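Local coordinates for mannitol dehydrogenase (Pseudomonas fluorescens, PDB 1LJ8), which probably interconverts mannitol and fructose with NAD as cofactor, as a long-chain dehydrogenase of the mannitol dehydrogenase family, at residues Val198-Leu203 with Val222-Ala227; Lys313-Val318 with Pro325-Tyr330. One frame throughout, in Å; residues are numbered along the deposited sequence.

Contact 1. Residues Val198-Leu203 with Val222-Ala227; sequences VTRKAL and VSFPNA
The ring of Phe224 lies against helix 195-210, where Thr199, Arg200 and Leu203 meet it from three directions. The chain reaches this point as it leaves helix 212-221 at Val222, whose side chain touches Val186 and Leu173 beside the contact. Ser223 turns the other way, its OG bonded to Thr185 OG1 and Lys269 O. Phe224 then places CG anti to its own carbonyl carbon (chi1 -58°), which carries the ring across to the helix. Arg200 CA sits over the middle of one face, 3.7 Å from the ring centroid and 11° off the normal, a CH-pi contact made by the helix backbone itself. The aliphatic arm of Arg200 continues over that face, CB lying 3.6 Å from Phe224 CG, before the extended chain leads the guanidinium away. At the rim, Leu203 CD2 comes in the ring plane, 3.7 Å from Phe224 CE2, and Thr199 CG2 approaches CD2 of the same ring at 3.8 Å. The Thr199 side chain is about 10 Å from the bound NAD. Beyond Pro225, Asn226 OD1 accepts the backbone N-H of Ala197, tying the loop to the first turn of helix 195-210. Ile218 of helix 212-221 touches both Phe224 and Leu203, so the ring is wedged between the two helices, and the loop leading into strand 227-230 packs on helix 195-210 beside edge strand 185-188 of the Rossmann domain.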
# COMPACT_ATOMS: atom_id res chain seq x y z
N VAL A 198 8.45 -5.84 10.26
CA VAL A 198 7.08 -5.92 10.79
C VAL A 198 6.49 -7.31 10.44
O VAL A 198 5.87 -7.96 11.31
CB VAL A 198 6.18 -4.79 10.23
CG1 VAL A 198 4.68 -4.98 10.68
CG2 VAL A 198 6.63 -3.42 10.82
N THR A 199 6.69 -7.74 9.19
CA THR A 199 6.18 -9.07 8.76
C THR A 199 6.79 -10.16 9.65
O THR A 199 6.09 -11.06 10.14
CB THR A 199 6.56 -9.37 7.30
OG1 THR A 199 6.03 -8.33 6.47
CG2 THR A 199 5.97 -10.76 6.85
N ARG A 200 8.10 -10.07 9.86
CA ARG A 200 8.78 -11.01 10.74
C ARG A 200 8.21 -10.98 12.16
O ARG A 200 7.89 -12.05 12.71
CB ARG A 200 10.28 -10.68 10.81
CG ARG A 200 11.08 -11.64 11.71
CD ARG A 200 12.56 -11.30 11.56
NE ARG A 200 13.42 -12.02 12.48
CZ ARG A 200 13.62 -11.67 13.75
NH1 ARG A 200 13.02 -10.60 14.27
NH2 ARG A 200 14.41 -12.42 14.51
N LYS A 201 8.06 -9.79 12.74
CA LYS A 201 7.55 -9.69 14.11
C LYS A 201 6.16 -10.27 14.27
O LYS A 201 5.87 -10.99 15.24
CB LYS A 201 7.53 -8.23 14.57
CG LYS A 201 7.24 -8.08 16.06
CD LYS A 201 7.14 -6.58 16.36
CE LYS A 201 7.23 -6.30 17.86
NZ LYS A 201 6.90 -4.86 18.08
N ALA A 202 5.30 -9.97 13.29
CA ALA A 202 3.95 -10.46 13.32
C ALA A 202 3.87 -11.97 13.15
O ALA A 202 3.17 -12.64 13.94
CB ALA A 202 3.14 -9.76 12.22
N LEU A 203 4.55 -12.51 12.12
CA LEU A 203 4.49 -13.96 11.90
C LEU A 203 5.07 -14.72 13.08
O LEU A 203 4.48 -15.72 13.52
CB LEU A 203 5.20 -14.35 10.61
CG LEU A 203 5.05 -15.84 10.25
CD1 LEU A 203 3.58 -16.28 10.08
CD2 LEU A 203 5.84 -16.05 8.97
N VAL A 222 13.07 -18.85 7.72
CA VAL A 222 12.38 -17.92 6.81
C VAL A 222 13.05 -16.52 6.85
O VAL A 222 13.46 -16.05 7.93
CB VAL A 222 10.89 -17.78 7.26
CG1 VAL A 222 10.14 -16.83 6.32
CG2 VAL A 222 10.20 -19.16 7.23
N SER A 223 13.22 -15.88 5.70
CA SER A 223 13.78 -14.51 5.64
C SER A 223 12.61 -13.53 5.32
O SER A 223 11.58 -13.91 4.73
CB SER A 223 14.86 -14.41 4.56
OG SER A 223 14.37 -14.90 3.34
N PHE A 224 12.80 -12.27 5.70
CA PHE A 224 11.78 -11.23 5.62
C PHE A 224 12.46 -9.94 5.17
O PHE A 224 12.66 -9.03 5.96
CB PHE A 224 11.18 -11.02 7.02
CG PHE A 224 10.58 -12.28 7.61
CD1 PHE A 224 11.34 -13.13 8.41
CD2 PHE A 224 9.22 -12.57 7.41
CE1 PHE A 224 10.78 -14.28 9.02
CE2 PHE A 224 8.61 -13.73 8.02
CZ PHE A 224 9.41 -14.58 8.83
N PRO A 225 12.82 -9.87 3.88
CA PRO A 225 13.49 -8.66 3.38
C PRO A 225 12.69 -7.38 3.51
O PRO A 225 11.47 -7.37 3.30
CB PRO A 225 13.82 -9.02 1.91
CG PRO A 225 12.66 -9.97 1.54
CD PRO A 225 12.56 -10.85 2.82
N ASN A 226 13.34 -6.29 3.91
CA ASN A 226 12.64 -5.03 3.89
C ASN A 226 12.78 -4.50 2.48
O ASN A 226 13.70 -4.90 1.76
CB ASN A 226 13.28 -4.00 4.83
CG ASN A 226 13.15 -4.41 6.28
OD1 ASN A 226 12.05 -4.37 6.87
ND2 ASN A 226 14.27 -4.82 6.88
N ALA A 227 11.87 -3.61 2.10
CA ALA A 227 11.94 -3.00 0.77
C ALA A 227 11.33 -1.63 0.75
O ALA A 227 10.50 -1.29 1.58
CB ALA A 227 11.16 -3.89 -0.28

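Contact 2. Residues Lys313-Val318 with Pro325-Tyr330; sequences KGYRFV and PLFVAY
Tyr315 presents an edge to the face of Phe327, and this T-shaped pair carries most of the contact between the turn after helix 289-313 and the first turns of helix 325-339. The ring planes stand at 68° and the centroids are 5.4 Å apart. CE1 leads the Tyr315 edge, lying 3.7 Å from CE1 of Phe327, with CD1 behind it 4.1 Å from Phe327 CZ. Both rings have CG anti to the carbonyl carbon, beside the backbone N; in Phe327 this turns the ring toward Tyr315. In Tyr315 (chi1 -63°) it swings the side chain toward the helix and sends the hydroxyl to the carboxylate of Asp324, just ahead of that helix. The other oxygen of Asp324 accepts the N-H of Leu326, linking phenol and helix start. Lys313 fills in beside the pair: its CG rests 3.8 Å above one face of the Tyr315 ring, toward the rim, and its CB stays 4.3 Å from Phe327 CZ. The lysine chain bends about CB-CG, then runs out straight to a hydrogen bond between NZ and Thr482.

Gly314, with positive phi, is the C-prime residue of the Schellman motif that ends helix 289-313. Arg316 folds back on the peptide before it, NH1 bonding Tyr315 O at 3.0 Å (N-H...O 161°) and also Phe311 O in the last turn of helix 289-313. Tyr315 O lies in the guanidinium plane, although NH1 stands above the carbonyl plane; NH2 pairs with Asp418. No hydrogen bond crosses the contact: the attraction is dispersion plus the weak electrostatics of an aromatic C-H edge against a pi face, while Asp324 fixes the polar end of the tyrosine.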
# COMPACT_ATOMS: atom_id res chain seq x y z
N LYS A 313 -12.44 20.17 0.71
CA LYS A 313 -12.52 21.32 -0.18
C LYS A 313 -13.37 20.99 -1.41
O LYS A 313 -13.90 21.90 -2.08
CB LYS A 313 -11.12 21.75 -0.58
CG LYS A 313 -11.05 22.97 -1.48
CD LYS A 313 -11.74 24.23 -0.85
CE LYS A 313 -11.75 25.39 -1.85
NZ LYS A 313 -12.38 26.63 -1.24
N GLY A 314 -13.54 19.70 -1.68
CA GLY A 314 -14.33 19.29 -2.84
C GLY A 314 -13.47 18.72 -3.96
O GLY A 314 -14.02 18.30 -5.01
N TYR A 315 -12.15 18.69 -3.81
CA TYR A 315 -11.31 18.11 -4.87
C TYR A 315 -11.51 16.61 -4.84
O TYR A 315 -11.93 16.05 -3.80
CB TYR A 315 -9.83 18.42 -4.63
CG TYR A 315 -9.49 19.89 -4.66
CD1 TYR A 315 -8.59 20.43 -3.74
CD2 TYR A 315 -10.03 20.73 -5.63
CE1 TYR A 315 -8.23 21.78 -3.79
CE2 TYR A 315 -9.68 22.09 -5.69
CZ TYR A 315 -8.79 22.60 -4.77
OH TYR A 315 -8.52 23.96 -4.80
N ARG A 316 -11.23 15.95 -5.97
CA ARG A 316 -11.39 14.49 -6.01
C ARG A 316 -10.16 13.76 -6.56
O ARG A 316 -10.09 12.53 -6.50
CB ARG A 316 -12.66 14.10 -6.80
CG ARG A 316 -13.98 14.35 -6.01
CD ARG A 316 -14.07 13.55 -4.72
NE ARG A 316 -15.33 13.71 -3.95
CZ ARG A 316 -15.56 14.63 -3.01
NH1 ARG A 316 -14.63 15.52 -2.69
NH2 ARG A 316 -16.72 14.63 -2.35
N PHE A 317 -9.19 14.51 -7.10
CA PHE A 317 -7.95 13.90 -7.61
C PHE A 317 -6.74 14.56 -7.02
O PHE A 317 -6.79 15.75 -6.67
CB PHE A 317 -7.86 14.02 -9.14
CG PHE A 317 -8.96 13.31 -9.82
CD1 PHE A 317 -10.16 13.97 -10.10
CD2 PHE A 317 -8.84 11.95 -10.11
CE1 PHE A 317 -11.23 13.29 -10.67
CE2 PHE A 317 -9.90 11.26 -10.67
CZ PHE A 317 -11.10 11.93 -10.96
N VAL A 318 -5.66 13.80 -6.92
CA VAL A 318 -4.42 14.33 -6.37
C VAL A 318 -3.90 15.53 -7.18
O VAL A 318 -3.46 16.52 -6.59
CB VAL A 318 -3.33 13.23 -6.30
CG1 VAL A 318 -2.01 13.81 -5.82
CG2 VAL A 318 -3.81 12.12 -5.32
N PRO A 325 -2.29 26.41 -5.22
CA PRO A 325 -1.04 26.79 -4.58
C PRO A 325 -0.99 26.74 -3.07
O PRO A 325 0.09 26.62 -2.51
CB PRO A 325 -0.75 28.21 -5.13
CG PRO A 325 -1.58 28.29 -6.40
CD PRO A 325 -2.82 27.51 -6.06
N LEU A 326 -2.13 26.84 -2.39
CA LEU A 326 -2.10 26.78 -0.94
C LEU A 326 -1.79 25.35 -0.52
O LEU A 326 -1.11 25.14 0.47
CB LEU A 326 -3.43 27.18 -0.34
CG LEU A 326 -3.87 28.64 -0.34
CD1 LEU A 326 -5.28 28.71 0.22
CD2 LEU A 326 -2.91 29.45 0.52
N PHE A 327 -2.30 24.36 -1.27
CA PHE A 327 -2.00 22.96 -0.93
C PHE A 327 -0.52 22.64 -1.19
O PHE A 327 0.13 21.91 -0.39
CB PHE A 327 -2.90 21.99 -1.73
CG PHE A 327 -4.28 21.82 -1.16
CD1 PHE A 327 -5.20 22.87 -1.20
CD2 PHE A 327 -4.68 20.60 -0.58
CE1 PHE A 327 -6.48 22.72 -0.69
CE2 PHE A 327 -5.97 20.44 -0.07
CZ PHE A 327 -6.87 21.49 -0.12
N VAL A 328 0.02 23.14 -2.31
CA VAL A 328 1.43 22.91 -2.62
C VAL A 328 2.30 23.51 -1.54
O VAL A 328 3.24 22.89 -1.07
CB VAL A 328 1.82 23.55 -4.01
CG1 VAL A 328 3.27 23.31 -4.31
CG2 VAL A 328 0.94 22.95 -5.13
N ALA A 329 1.98 24.75 -1.13
CA ALA A 329 2.79 25.42 -0.08
C ALA A 329 2.70 24.66 1.25
O ALA A 329 3.70 24.51 1.99
CB ALA A 329 2.32 26.86 0.10
N TYR A 330 1.50 24.20 1.58
CA TYR A 330 1.33 23.41 2.80
C TYR A 330 2.15 22.10 2.76
O TYR A 330 2.84 21.77 3.74
CB TYR A 330 -0.17 23.11 2.99
CG TYR A 330 -0.51 22.16 4.14
CD1 TYR A 330 -0.20 22.48 5.46
CD2 TYR A 330 -1.17 20.97 3.87
CE1 TYR A 330 -0.56 21.60 6.50
CE2 TYR A 330 -1.53 20.09 4.89
CZ TYR A 330 -1.22 20.42 6.20
OH TYR A 330 -1.60 19.57 7.23

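Contact 1 and contact 2 occur in series along the chain, the first complete before the second begins, and each joins segments close in sequence. Their centres are 36 Å apart, on opposite sides of the centre of the chain, and about 21 Å separates their nearest atoms. Contact 1 belongs to the Rossmann domain, beside edge strand 185-188 of the seven-stranded mixed sheet and near the NAD site. Contact 2 belongs to the helical C-terminal domain, away from the NAD site, where helices 289-313, 318-322 and 325-339 follow one another. They share no helix or strand, so each is a local packing element of its own part of this single-chain enzyme.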